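Local coordinates for oxidoreductase, NAD-binding/iron-sulfur cluster-binding protein (Nitratireductor pacificus pht-3B, PDB 6ZXU), which removes halogens reductively as a catabolic dehalogenase, working with a bound cobalamin and two iron-sulfur clusters of the [4Fe-4S] type, at residues A[74-79]-A[464-469]; A[115-120]-A[177-182]; A[291-296]-A[529-534]. One frame throughout, in Å; residues are numbered along the deposited sequence.

Interaction 1 of 3, residues A[74-79]-A[464-469]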
ATOM      1  N   LEU A  74     -14.273 -18.299  -1.412  1.00 29.78           N
ATOM      2  CA  LEU A  74     -13.318 -19.267  -0.885  1.00 28.20           C
ATOM      3  C   LEU A  74     -12.293 -19.805  -1.912  1.00 30.59           C
ATOM      4  O   LEU A  74     -11.081 -19.845  -1.647  1.00 28.91           O
ATOM      5  CB  LEU A  74     -14.098 -20.408  -0.233  1.00 29.53           C
ATOM      6  CG  LEU A  74     -13.243 -21.452   0.433  1.00 35.52           C
ATOM      7  CD1 LEU A  74     -12.473 -20.846   1.609  1.00 33.96           C
ATOM      8  CD2 LEU A  74     -14.101 -22.603   0.942  1.00 41.59           C
ATOM      9  N   GLY A  75     -12.757 -20.143  -3.107  1.00 29.90           N
ATOM     10  CA  GLY A  75     -11.897 -20.679  -4.148  1.00 28.15           C
ATOM     11  C   GLY A  75     -10.836 -19.721  -4.598  1.00 26.32           C
ATOM     12  O   GLY A  75      -9.703 -20.084  -4.904  1.00 29.03           O
ATOM     13  N   ASP A  76     -11.161 -18.463  -4.542  1.00 27.02           N
ATOM     14  CA  ASP A  76     -10.237 -17.398  -4.917  1.00 24.94           C
ATOM     15  C   ASP A  76      -9.110 -17.112  -3.911  1.00 22.82           C
ATOM     16  O   ASP A  76      -7.957 -17.032  -4.293  1.00 25.19           O
ATOM     17  CB  ASP A  76     -11.084 -16.128  -5.201  1.00 27.64           C
ATOM     18  CG  ASP A  76     -12.175 -16.396  -6.295  1.00 31.06           C
ATOM     19  OD1 ASP A  76     -11.814 -17.154  -7.310  1.00 33.07           O
ATOM     20  OD2 ASP A  76     -13.330 -15.922  -6.136  1.00 36.44           O
ATOM     21  N   VAL A  77      -9.417 -16.997  -2.646  1.00 23.86           N
ATOM     22  CA  VAL A  77      -8.340 -16.849  -1.661  1.00 24.06           C
ATOM     23  C   VAL A  77      -7.497 -18.075  -1.592  1.00 26.54           C
ATOM     24  O   VAL A  77      -6.312 -17.970  -1.302  1.00 25.85           O
ATOM     25  CB  VAL A  77      -8.818 -16.398  -0.271  1.00 22.39           C
ATOM     26  CG1 VAL A  77      -9.346 -14.989  -0.376  1.00 21.90           C
ATOM     27  CG2 VAL A  77      -9.928 -17.287   0.301  1.00 25.14           C
ATOM     28  N   GLU A  78      -8.111 -19.247  -1.810  1.00 27.17           N
ATOM     29  CA  GLU A  78      -7.336 -20.524  -1.852  1.00 27.21           C
ATOM     30  C   GLU A  78      -6.368 -20.537  -3.019  1.00 24.99           C
ATOM     31  O   GLU A  78      -5.249 -20.984  -2.904  1.00 26.69           O
ATOM     32  CB  GLU A  78      -8.263 -21.709  -1.924  1.00 30.72           C
ATOM     33  CG  GLU A  78      -8.953 -21.980  -0.592  1.00 38.98           C
ATOM     34  CD  GLU A  78      -9.927 -23.191  -0.674  1.00 55.00           C
ATOM     35  OE1 GLU A  78     -10.011 -24.010   0.326  1.00 53.83           O
ATOM     36  OE2 GLU A  78     -10.556 -23.382  -1.772  1.00 56.51           O
ATOM     37  N   GLU A  79      -6.763 -19.993  -4.148  1.00 23.86           N
ATOM     38  CA  GLU A  79      -5.864 -19.939  -5.259  1.00 25.56           C
ATOM     39  C   GLU A  79      -4.680 -19.037  -5.021  1.00 24.72           C
ATOM     40  O   GLU A  79      -3.573 -19.360  -5.396  1.00 22.04           O
ATOM     41  CB  GLU A  79      -6.620 -19.479  -6.514  1.00 30.91           C
ATOM     42  CG  GLU A  79      -5.693 -19.511  -7.701  1.00 37.67           C
ATOM     43  CD  GLU A  79      -6.291 -18.861  -8.948  1.00 56.93           C
ATOM     44  OE1 GLU A  79      -7.252 -18.029  -8.796  1.00 56.30           O
ATOM     45  OE2 GLU A  79      -5.767 -19.177 -10.081  1.00 58.85           O
ATOM     46  N   ALA A 464     -11.590  -9.314  -8.376  1.00 17.79           N
ATOM     47  CA  ALA A 464     -11.877  -9.532  -9.771  1.00 17.58           C
ATOM     48  C   ALA A 464     -12.204 -11.002 -10.047  1.00 19.14           C
ATOM     49  O   ALA A 464     -13.119 -11.300 -10.820  1.00 18.96           O
ATOM     50  CB  ALA A 464     -10.738  -9.068 -10.624  1.00 14.60           C
ATOM     51  N   ALA A 465     -11.510 -11.926  -9.391  1.00 18.00           N
ATOM     52  CA  ALA A 465     -11.817 -13.384  -9.544  1.00 19.30           C
ATOM     53  C   ALA A 465     -13.183 -13.707  -9.053  1.00 22.41           C
ATOM     54  O   ALA A 465     -13.916 -14.492  -9.689  1.00 22.98           O
ATOM     55  CB  ALA A 465     -10.810 -14.241  -8.823  1.00 22.80           C
ATOM     56  N   HIS A 466     -13.654 -13.024  -8.010  1.00 19.86           N
ATOM     57  CA  HIS A 466     -14.990 -13.231  -7.533  1.00 20.59           C
ATOM     58  C   HIS A 466     -16.035 -12.710  -8.462  1.00 22.64           C
ATOM     59  O   HIS A 466     -17.060 -13.339  -8.709  1.00 23.60           O
ATOM     60  CB  HIS A 466     -15.200 -12.659  -6.102  1.00 22.00           C
ATOM     61  CG  HIS A 466     -16.488 -13.088  -5.472  1.00 24.41           C
ATOM     62  ND1 HIS A 466     -16.802 -14.415  -5.234  1.00 24.87           N
ATOM     63  CD2 HIS A 466     -17.525 -12.368  -5.017  1.00 25.41           C
ATOM     64  CE1 HIS A 466     -17.998 -14.487  -4.695  1.00 28.66           C
ATOM     65  NE2 HIS A 466     -18.464 -13.257  -4.555  1.00 28.98           N
ATOM     66  N   CYS A 467     -15.782 -11.559  -9.037  1.00 21.84           N
ATOM     67  CA  CYS A 467     -16.670 -11.050 -10.086  1.00 24.72           C
ATOM     68  C   CYS A 467     -16.812 -12.072 -11.244  1.00 20.37           C
ATOM     69  O   CYS A 467     -17.890 -12.244 -11.733  1.00 21.01           O
ATOM     70  CB  CYS A 467     -16.155  -9.690 -10.655  1.00 22.03           C
ATOM     71  SG  CYS A 467     -16.402  -8.327  -9.499  1.00 27.72           S
ATOM     72  N   ARG A 468     -15.704 -12.652 -11.663  1.00 19.52           N
ATOM     73  CA  ARG A 468     -15.696 -13.622 -12.783  1.00 20.49           C
ATOM     74  C   ARG A 468     -16.486 -14.888 -12.372  1.00 23.47           C
ATOM     75  O   ARG A 468     -17.253 -15.403 -13.149  1.00 22.69           O
ATOM     76  CB  ARG A 468     -14.351 -13.916 -13.248  1.00 17.27           C
ATOM     77  CG  ARG A 468     -13.607 -12.764 -13.857  1.00 18.32           C
ATOM     78  CD  ARG A 468     -12.330 -13.108 -14.574  1.00 18.45           C
ATOM     79  NE  ARG A 468     -11.406 -13.809 -13.720  1.00 21.60           N
ATOM     80  CZ  ARG A 468     -10.503 -13.266 -12.924  1.00 23.12           C
ATOM     81  NH1 ARG A 468     -10.376 -11.959 -12.838  1.00 21.97           N
ATOM     82  NH2 ARG A 468      -9.699 -14.037 -12.211  1.00 24.25           N
ATOM     83  N   ARG A 469     -16.379 -15.312 -11.124  1.00 22.86           N
ATOM     84  CA  ARG A 469     -17.158 -16.387 -10.589  1.00 24.99           C
ATOM     85  C   ARG A 469     -18.627 -16.141 -10.738  1.00 25.62           C
ATOM     86  O   ARG A 469     -19.411 -17.045 -11.015  1.00 29.01           O
ATOM     87  CB  ARG A 469     -16.790 -16.635  -9.131  1.00 28.83           C
ATOM     88  CG  ARG A 469     -17.568 -17.723  -8.452  1.00 32.69           C
ATOM     89  CD  ARG A 469     -17.182 -17.931  -6.991  1.00 36.55           C
ATOM     90  NE  ARG A 469     -15.729 -18.137  -6.773  1.00 43.50           N
ATOM     91  CZ  ARG A 469     -15.051 -19.277  -7.017  1.00 54.40           C
ATOM     92  NH1 ARG A 469     -15.628 -20.400  -7.537  1.00 60.58           N
ATOM     93  NH2 ARG A 469     -13.744 -19.297  -6.759  1.00 49.86           N
TER
HETATM   94  O   HOH W   1     -12.892 -16.810 -10.158  1.00 29.74           O
HETATM   95  O   HOH W   2      -7.444 -14.866 -10.230  1.00 26.06           O
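Asp76 and Ala465 mark the nearest approach of two helical segments, 74-79 and 464-469, with CA atoms 6.3 Å apart. The segment axes run roughly antiparallel, at 140°, and come within 9.3 Å of each other. Asp76 projects into the gap and buries more surface than any other residue here. Its CG stands anti to the carbonyl carbon (chi1 -56°), which sends the carboxylate over the methyl of Ala465, OD1 lying 3.4 Å from Ala465 CB. Arg469 comes from the opposite direction. Its chain is extended as far as CD and bends at chi3, which brings the guanidinium round to the carboxylate. There Arg469 NH2 forms a salt bridge with Asp76 OD1 at 2.9 Å, and Arg469 NE adds a weak bond to Asp76 OD2 at 3.3 Å. The two planes are 39° apart, so this two-point pairing is not flat, and both bonds are weak by angle or length. The same guanidinium skirts Gly75, whose CA is 3.5 Å from Arg469 NH2. A water donates both to Asp76 OD1 and to Ala465 O, reaching the latter at 2.6 Å. Asp76 OD2 also lies at the edge of the His466 ring, which Trp163 also meets edge-to-face. Asp76 is buried, and the arginine together with the bridging water probably stabilises its negative charge between the two helices.

Interaction 2 of 3, residues A[115-120]-A[177-182]; sequences YFLDAS and AEIAAI
Leu117 points its CD1 methyl at two isoleucines one helical turn apart, approaching Ile182 CG2 to 3.8 Å and Ile179 CG2 to 4.1 Å. The leucine is the first residue past the end of helix 103-116, which closes in a Schellman motif with Asp118, at positive phi (72°), as its C-prime residue. The partner is the middle of helix 168-190, so the contact sets a helix terminus against the flank of another helix. Leu117 and Ile182 cross obliquely, branch against branch. In both isoleucines CG2 is anti to the backbone N, and this offers the two branch methyls to the same leucine tip. The longer arm of Ile179, with CG1 anti to the carbonyl carbon (chi1 -62°) and CD1 extended beyond it, runs instead alongside the main chain of the Schellman turn: CG1 lies 4.1 Å from Leu117 CB, and CD1 is 3.5 Å from Leu117 O. Replacing Ile179 by an alanine removes both of these arms and would probably open a gap beneath the turn, leaving Leu117 with only Ile182 to pack against in this pair of segments. Helix 445-469 holds the nearby polar atoms: Arg455 bonds to Leu117 O and forms salt bridges with Asp118 and Glu178, while Asp118 also pairs with Arg451. On another side, Phe146 of strand 142-149 packs on Ile179 and Ala119, which joins this helix pair to the antiparallel sheet of the N-terminal part of the chain. Ile179 CD1 also rests 3.9 Å from Ala119 N, the very amide that reaches back to the carbonyl of the residue before Tyr115 and completes the Schellman motif.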
ATOM      1  N   TYR A 115       5.442  -6.417  11.093  1.00 18.56           N
ATOM      2  CA  TYR A 115       4.447  -5.425  11.392  1.00 17.66           C
ATOM      3  C   TYR A 115       4.271  -4.495  10.171  1.00 17.97           C
ATOM      4  O   TYR A 115       3.156  -4.113   9.868  1.00 18.24           O
ATOM      5  CB  TYR A 115       4.838  -4.592  12.655  1.00 16.56           C
ATOM      6  CG  TYR A 115       4.611  -5.350  13.949  1.00 17.40           C
ATOM      7  CD1 TYR A 115       3.367  -5.874  14.235  1.00 17.80           C
ATOM      8  CD2 TYR A 115       5.617  -5.568  14.847  1.00 18.20           C
ATOM      9  CE1 TYR A 115       3.110  -6.550  15.398  1.00 16.17           C
ATOM     10  CE2 TYR A 115       5.372  -6.263  16.007  1.00 18.16           C
ATOM     11  CZ  TYR A 115       4.142  -6.739  16.296  1.00 18.21           C
ATOM     12  OH  TYR A 115       3.856  -7.370  17.452  1.00 16.15           O
ATOM     13  N   PHE A 116       5.359  -4.158   9.487  1.00 16.73           N
ATOM     14  CA  PHE A 116       5.333  -3.406   8.229  1.00 17.43           C
ATOM     15  C   PHE A 116       4.403  -4.081   7.194  1.00 19.47           C
ATOM     16  O   PHE A 116       3.627  -3.406   6.487  1.00 18.25           O
ATOM     17  CB  PHE A 116       6.730  -3.220   7.718  1.00 16.15           C
ATOM     18  CG  PHE A 116       6.827  -2.624   6.333  1.00 16.99           C
ATOM     19  CD1 PHE A 116       6.522  -1.255   6.128  1.00 19.33           C
ATOM     20  CD2 PHE A 116       7.265  -3.350   5.273  1.00 18.52           C
ATOM     21  CE1 PHE A 116       6.653  -0.681   4.901  1.00 18.28           C
ATOM     22  CE2 PHE A 116       7.362  -2.781   3.984  1.00 17.67           C
ATOM     23  CZ  PHE A 116       7.064  -1.443   3.826  1.00 18.69           C
ATOM     24  N   LEU A 117       4.391  -5.402   7.186  1.00 21.28           N
ATOM     25  CA  LEU A 117       3.552  -6.191   6.270  1.00 18.23           C
ATOM     26  C   LEU A 117       2.196  -6.466   6.838  1.00 19.92           C
ATOM     27  O   LEU A 117       1.452  -7.259   6.307  1.00 22.02           O
ATOM     28  CB  LEU A 117       4.253  -7.489   5.895  1.00 17.30           C
ATOM     29  CG  LEU A 117       5.580  -7.369   5.216  1.00 18.61           C
ATOM     30  CD1 LEU A 117       6.201  -8.732   5.022  1.00 19.21           C
ATOM     31  CD2 LEU A 117       5.481  -6.706   3.859  1.00 18.82           C
ATOM     32  N   ASP A 118       1.854  -5.811   7.934  1.00 21.03           N
ATOM     33  CA  ASP A 118       0.557  -5.911   8.560  1.00 21.03           C
ATOM     34  C   ASP A 118       0.281  -7.278   9.279  1.00 21.18           C
ATOM     35  O   ASP A 118      -0.852  -7.699   9.396  1.00 19.07           O
ATOM     36  CB  ASP A 118      -0.558  -5.518   7.593  1.00 25.64           C
ATOM     37  CG  ASP A 118      -0.327  -4.157   7.001  1.00 30.23           C
ATOM     38  OD1 ASP A 118      -0.338  -3.167   7.797  1.00 29.80           O
ATOM     39  OD2 ASP A 118      -0.045  -4.073   5.766  1.00 26.93           O
ATOM     40  N   ALA A 119       1.316  -7.896   9.865  1.00 17.86           N
ATOM     41  CA  ALA A 119       1.076  -8.852  10.923  1.00 19.12           C
ATOM     42  C   ALA A 119       0.388  -8.137  12.073  1.00 21.41           C
ATOM     43  O   ALA A 119       0.639  -6.989  12.332  1.00 23.30           O
ATOM     44  CB  ALA A 119       2.399  -9.473  11.424  1.00 20.32           C
ATOM     45  N   SER A 120      -0.483  -8.842  12.770  1.00 21.18           N
ATOM     46  CA  SER A 120      -1.179  -8.320  13.944  1.00 23.24           C
ATOM     47  C   SER A 120      -0.338  -8.412  15.213  1.00 20.91           C
ATOM     48  O   SER A 120      -0.404  -7.538  16.080  1.00 20.62           O
ATOM     49  CB  SER A 120      -2.551  -9.063  14.161  1.00 23.53           C
ATOM     50  OG  SER A 120      -3.434  -8.880  13.027  1.00 27.37           O
ATOM     51  N   ALA A 177       0.399 -16.706   4.361  1.00 19.98           N
ATOM     52  CA  ALA A 177       1.321 -17.234   3.380  1.00 20.37           C
ATOM     53  C   ALA A 177       2.072 -16.145   2.698  1.00 19.99           C
ATOM     54  O   ALA A 177       3.234 -16.227   2.450  1.00 19.25           O
ATOM     55  CB  ALA A 177       0.549 -18.037   2.383  1.00 19.30           C
ATOM     56  N   GLU A 178       1.355 -15.092   2.340  1.00 24.09           N
ATOM     57  CA  GLU A 178       1.963 -13.934   1.722  1.00 20.87           C
ATOM     58  C   GLU A 178       3.086 -13.362   2.569  1.00 19.14           C
ATOM     59  O   GLU A 178       4.221 -13.169   2.093  1.00 20.49           O
ATOM     60  CB  GLU A 178       0.889 -12.852   1.580  1.00 26.57           C
ATOM     61  CG  GLU A 178       1.365 -11.560   0.931  1.00 29.75           C
ATOM     62  CD  GLU A 178       0.728 -10.305   1.586  1.00 39.90           C
ATOM     63  OE1 GLU A 178      -0.503 -10.051   1.429  1.00 36.95           O
ATOM     64  OE2 GLU A 178       1.453  -9.536   2.301  1.00 41.80           O
ATOM     65  N   ILE A 179       2.793 -13.041   3.823  1.00 17.75           N
ATOM     66  CA  ILE A 179       3.788 -12.492   4.744  1.00 16.92           C
ATOM     67  C   ILE A 179       4.945 -13.473   4.956  1.00 15.20           C
ATOM     68  O   ILE A 179       6.103 -13.106   4.888  1.00 13.92           O
ATOM     69  CB  ILE A 179       3.142 -12.103   6.109  1.00 17.06           C
ATOM     70  CG1 ILE A 179       2.104 -11.019   5.862  1.00 19.88           C
ATOM     71  CG2 ILE A 179       4.220 -11.702   7.098  1.00 15.80           C
ATOM     72  CD1 ILE A 179       1.315 -10.637   7.086  1.00 21.05           C
ATOM     73  N   ALA A 180       4.643 -14.753   5.161  1.00 16.73           N
ATOM     74  CA  ALA A 180       5.728 -15.771   5.362  1.00 15.95           C
ATOM     75  C   ALA A 180       6.655 -15.916   4.169  1.00 16.89           C
ATOM     76  O   ALA A 180       7.852 -16.089   4.329  1.00 16.85           O
ATOM     77  CB  ALA A 180       5.108 -17.119   5.706  1.00 17.54           C
ATOM     78  N   ALA A 181       6.098 -15.832   2.951  1.00 16.15           N
ATOM     79  CA  ALA A 181       6.862 -15.894   1.706  1.00 17.64           C
ATOM     80  C   ALA A 181       7.752 -14.697   1.549  1.00 16.26           C
ATOM     81  O   ALA A 181       8.925 -14.855   1.199  1.00 16.26           O
ATOM     82  CB  ALA A 181       5.931 -15.982   0.501  1.00 19.42           C
ATOM     83  N   ILE A 182       7.268 -13.513   1.942  1.00 16.20           N
ATOM     84  CA  ILE A 182       8.054 -12.302   1.773  1.00 15.98           C
ATOM     85  C   ILE A 182       9.197 -12.302   2.790  1.00 17.95           C
ATOM     86  O   ILE A 182      10.323 -11.997   2.454  1.00 16.42           O
ATOM     87  CB  ILE A 182       7.166 -11.052   1.902  1.00 17.48           C
ATOM     88  CG1 ILE A 182       6.229 -10.955   0.728  1.00 18.48           C
ATOM     89  CG2 ILE A 182       8.066  -9.843   1.953  1.00 17.37           C
ATOM     90  CD1 ILE A 182       5.114  -9.942   0.955  1.00 20.84           C
TER

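Interaction 3 of 3, residues A[291-296]-A[529-534]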
ATOM      1  N   GLU A 291     -17.929   9.601   4.494  1.00 20.62           N
ATOM      2  CA  GLU A 291     -19.296  10.118   4.365  1.00 23.97           C
ATOM      3  C   GLU A 291     -19.459  11.529   4.847  1.00 23.88           C
ATOM      4  O   GLU A 291     -20.472  12.104   4.616  1.00 25.64           O
ATOM      5  CB  GLU A 291     -20.266   9.210   5.107  1.00 23.29           C
ATOM      6  CG  GLU A 291     -20.189   9.253   6.623  1.00 25.25           C
ATOM      7  CD  GLU A 291     -19.134   8.357   7.249  1.00 25.97           C
ATOM      8  OE1 GLU A 291     -18.341   7.654   6.525  1.00 23.43           O
ATOM      9  OE2 GLU A 291     -19.068   8.411   8.498  1.00 23.82           O
ATOM     10  N   THR A 292     -18.460  12.100   5.514  1.00 22.30           N
ATOM     11  CA  THR A 292     -18.512  13.479   5.999  1.00 21.79           C
ATOM     12  C   THR A 292     -17.886  14.471   5.058  1.00 22.86           C
ATOM     13  O   THR A 292     -17.867  15.649   5.373  1.00 21.54           O
ATOM     14  CB  THR A 292     -17.790  13.647   7.378  1.00 24.58           C
ATOM     15  OG1 THR A 292     -16.360  13.452   7.266  1.00 20.03           O
ATOM     16  CG2 THR A 292     -18.368  12.654   8.394  1.00 26.93           C
ATOM     17  N   ILE A 293     -17.299  14.002   3.941  1.00 19.60           N
ATOM     18  CA  ILE A 293     -16.652  14.903   3.012  1.00 18.02           C
ATOM     19  C   ILE A 293     -17.706  15.360   2.001  1.00 17.23           C
ATOM     20  O   ILE A 293     -18.475  14.519   1.536  1.00 20.42           O
ATOM     21  CB  ILE A 293     -15.457  14.175   2.339  1.00 18.51           C
ATOM     22  CG1 ILE A 293     -14.466  13.666   3.395  1.00 18.50           C
ATOM     23  CG2 ILE A 293     -14.742  15.041   1.303  1.00 15.89           C
ATOM     24  CD1 ILE A 293     -13.763  14.742   4.190  1.00 17.32           C
ATOM     25  N   ARG A 294     -17.693  16.632   1.627  1.00 19.00           N
ATOM     26  CA  ARG A 294     -18.556  17.107   0.571  1.00 23.16           C
ATOM     27  C   ARG A 294     -18.324  16.397  -0.756  1.00 22.50           C
ATOM     28  O   ARG A 294     -17.192  16.241  -1.230  1.00 18.86           O
ATOM     29  CB  ARG A 294     -18.440  18.600   0.318  1.00 27.00           C
ATOM     30  CG  ARG A 294     -19.129  19.356   1.434  1.00 44.16           C
ATOM     31  CD  ARG A 294     -19.394  20.814   1.153  1.00 53.28           C
ATOM     32  NE  ARG A 294     -19.368  21.079  -0.285  1.00 63.18           N
ATOM     33  CZ  ARG A 294     -18.614  22.025  -0.857  1.00 75.10           C
ATOM     34  NH1 ARG A 294     -18.651  22.190  -2.181  1.00 72.65           N
ATOM     35  NH2 ARG A 294     -17.832  22.824  -0.121  1.00 75.10           N
ATOM     36  N   ARG A 295     -19.432  16.000  -1.380  1.00 23.57           N
ATOM     37  CA  ARG A 295     -19.431  15.440  -2.749  1.00 23.39           C
ATOM     38  C   ARG A 295     -19.900  16.496  -3.718  1.00 23.45           C
ATOM     39  O   ARG A 295     -20.772  17.287  -3.421  1.00 25.19           O
ATOM     40  CB  ARG A 295     -20.350  14.228  -2.816  1.00 21.97           C
ATOM     41  CG  ARG A 295     -19.993  13.173  -1.793  1.00 23.46           C
ATOM     42  CD  ARG A 295     -18.847  12.320  -2.309  1.00 23.38           C
ATOM     43  NE  ARG A 295     -18.307  11.444  -1.280  1.00 23.68           N
ATOM     44  CZ  ARG A 295     -17.564  10.396  -1.538  1.00 24.01           C
ATOM     45  NH1 ARG A 295     -17.205  10.105  -2.777  1.00 26.44           N
ATOM     46  NH2 ARG A 295     -17.101   9.658  -0.518  1.00 25.02           N
ATOM     47  N   VAL A 296     -19.403  16.430  -4.903  1.00 22.27           N
ATOM     48  CA  VAL A 296     -19.812  17.240  -6.002  1.00 21.45           C
ATOM     49  C   VAL A 296     -19.925  16.367  -7.182  1.00 24.90           C
ATOM     50  O   VAL A 296     -19.257  15.340  -7.318  1.00 22.83           O
ATOM     51  CB  VAL A 296     -18.825  18.453  -6.218  1.00 24.60           C
ATOM     52  CG1 VAL A 296     -18.964  19.492  -5.119  1.00 28.86           C
ATOM     53  CG2 VAL A 296     -17.399  17.984  -6.202  1.00 23.69           C
ATOM     54  N   ARG A 529     -19.241   9.823  -6.208  1.00 19.58           N
ATOM     55  CA  ARG A 529     -19.041  11.152  -6.778  1.00 19.87           C
ATOM     56  C   ARG A 529     -17.698  11.755  -6.327  1.00 15.92           C
ATOM     57  O   ARG A 529     -17.193  11.393  -5.277  1.00 16.66           O
ATOM     58  CB  ARG A 529     -20.173  12.099  -6.375  1.00 23.11           C
ATOM     59  CG  ARG A 529     -21.504  11.793  -7.016  1.00 28.26           C
ATOM     60  CD  ARG A 529     -22.508  12.914  -6.800  1.00 29.36           C
ATOM     61  NE  ARG A 529     -22.980  13.017  -5.438  1.00 33.06           N
ATOM     62  CZ  ARG A 529     -23.426  14.146  -4.882  1.00 32.74           C
ATOM     63  NH1 ARG A 529     -23.381  15.298  -5.542  1.00 35.88           N
ATOM     64  NH2 ARG A 529     -23.858  14.133  -3.631  1.00 32.77           N
ATOM     65  N   PRO A 530     -17.114  12.627  -7.141  1.00 16.51           N
ATOM     66  CA  PRO A 530     -15.944  13.371  -6.697  1.00 15.15           C
ATOM     67  C   PRO A 530     -16.105  14.089  -5.389  1.00 15.51           C
ATOM     68  O   PRO A 530     -17.247  14.382  -4.954  1.00 15.08           O
ATOM     69  CB  PRO A 530     -15.727  14.376  -7.837  1.00 17.10           C
ATOM     70  CG  PRO A 530     -16.319  13.724  -9.018  1.00 17.77           C
ATOM     71  CD  PRO A 530     -17.455  12.920  -8.533  1.00 16.38           C
ATOM     72  N   ILE A 531     -14.981  14.442  -4.755  1.00 12.16           N
ATOM     73  CA  ILE A 531     -15.023  15.070  -3.414  1.00 15.92           C
ATOM     74  C   ILE A 531     -14.417  16.478  -3.491  1.00 15.30           C
ATOM     75  O   ILE A 531     -13.655  16.795  -4.405  1.00 14.06           O
ATOM     76  CB  ILE A 531     -14.306  14.248  -2.318  1.00 15.99           C
ATOM     77  CG1 ILE A 531     -12.896  14.011  -2.731  1.00 14.86           C
ATOM     78  CG2 ILE A 531     -15.111  12.982  -2.009  1.00 18.28           C
ATOM     79  CD1 ILE A 531     -12.054  13.298  -1.689  1.00 15.66           C
ATOM     80  N   ASP A 532     -14.850  17.332  -2.566  1.00 16.55           N
ATOM     81  CA  ASP A 532     -14.328  18.694  -2.431  1.00 15.94           C
ATOM     82  C   ASP A 532     -14.018  18.958  -0.954  1.00 18.96           C
ATOM     83  O   ASP A 532     -14.943  19.119  -0.162  1.00 19.26           O
ATOM     84  CB  ASP A 532     -15.296  19.695  -2.951  1.00 21.40           C
ATOM     85  CG  ASP A 532     -14.781  21.163  -2.777  1.00 28.29           C
ATOM     86  OD1 ASP A 532     -13.608  21.464  -2.392  1.00 27.44           O
ATOM     87  OD2 ASP A 532     -15.554  22.083  -3.030  1.00 39.28           O
ATOM     88  N   PHE A 533     -12.731  18.953  -0.577  1.00 14.71           N
ATOM     89  CA  PHE A 533     -12.382  19.213   0.755  1.00 15.62           C
ATOM     90  C   PHE A 533     -11.469  20.458   0.888  1.00 18.74           C
ATOM     91  O   PHE A 533     -10.739  20.623   1.891  1.00 18.65           O
ATOM     92  CB  PHE A 533     -11.793  18.014   1.474  1.00 15.89           C
ATOM     93  CG  PHE A 533     -10.500  17.477   0.878  1.00 14.44           C
ATOM     94  CD1 PHE A 533     -10.527  16.603  -0.198  1.00 13.11           C
ATOM     95  CD2 PHE A 533      -9.293  17.697   1.494  1.00 14.44           C
ATOM     96  CE1 PHE A 533      -9.381  16.049  -0.728  1.00 13.88           C
ATOM     97  CE2 PHE A 533      -8.119  17.152   0.961  1.00 11.72           C
ATOM     98  CZ  PHE A 533      -8.142  16.332  -0.151  1.00 13.66           C
ATOM     99  N   GLY A 534     -11.571  21.340  -0.064  1.00 15.20           N
ATOM    100  CA  GLY A 534     -10.862  22.581   0.022  1.00 18.18           C
ATOM    101  C   GLY A 534      -9.398  22.512  -0.444  1.00 17.60           C
ATOM    102  O   GLY A 534      -8.686  23.446  -0.240  1.00 15.82           O
TER
HETATM  103  O   HOH W   3     -15.502  18.263   2.577  1.00 20.93           O
HETATM  104  O   HOH W   4     -16.630  25.129  -1.795  1.00 47.40           O
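Arg295 NH1 makes the shortest polar bond of this contact, 2.8 Å to Arg529 O, with an N-H...O angle of 149°. The donor lies in the carbonyl plane, and the oxygen is close to the guanidinium plane. A bend in the Arg295 chain at chi2 (-82°) turns this group back across Ile531, whose CG2 methyl sits over one face, towards the rim, 3.6 Å from Arg295 CZ. Arg529 answers by laying a face of its own guanidinium against Arg295 CB, while its NH1 pairs with Asp297. Beneath these side chains the backbones form a short, weakly bonded antiparallel pair of strands, 294-295 and 531-532, in which Arg295 and Ile531 are a non-hydrogen-bonded pair. Asp532 N donates to Arg294 O at 2.9 Å, and Val296 N donates to Pro530 O at 3.0 Å; each carbonyl also receives a CA-H...O contact, from Ile531 and Arg295 respectively. A water joins Arg294 N to Asp532 O. The second strand leads into an Asx turn, where Asp532 OD1 accepts from Gly534 N at 3.1 Å, just before the helix that carries the cluster ligand Cys539. The other carboxylate oxygen, Asp532 OD2, forms a salt bridge with Arg294 NH1 at 3.2 Å, the two side chains lying side by side with their planes 71° apart. Next to the paired strands, Ile293 CG2 packs on Ile531 CB at 3.7 Å and, more loosely, on Phe533, whose ring meets Trp597 of the iron-sulfur pocket edge-to-face.

Overall arrangement
Interactions 1 and 2 are neighbours: helices 74-85 and 103-116 are consecutive, and the centres of the two contacts are about 21 Å apart, their nearest atoms about 8 Å. Helix 445-469 links them, supplying one segment of interaction 1 and the arginines beside interaction 2. The centre of interaction 3 lies about 34 Å from that of interaction 2, across the chain's centre, and about 32 Å from that of interaction 1. Interaction 3 is nearest the cofactors: the Phe533 side chain is about 8 Å from an iron-sulfur cluster and that of Pro530 about 10 Å from the cobalamin. In interaction 2 the Asp118 side chain is about 10 Å from that of cobalamin-binding Gln430; interaction 1 is away from these sites.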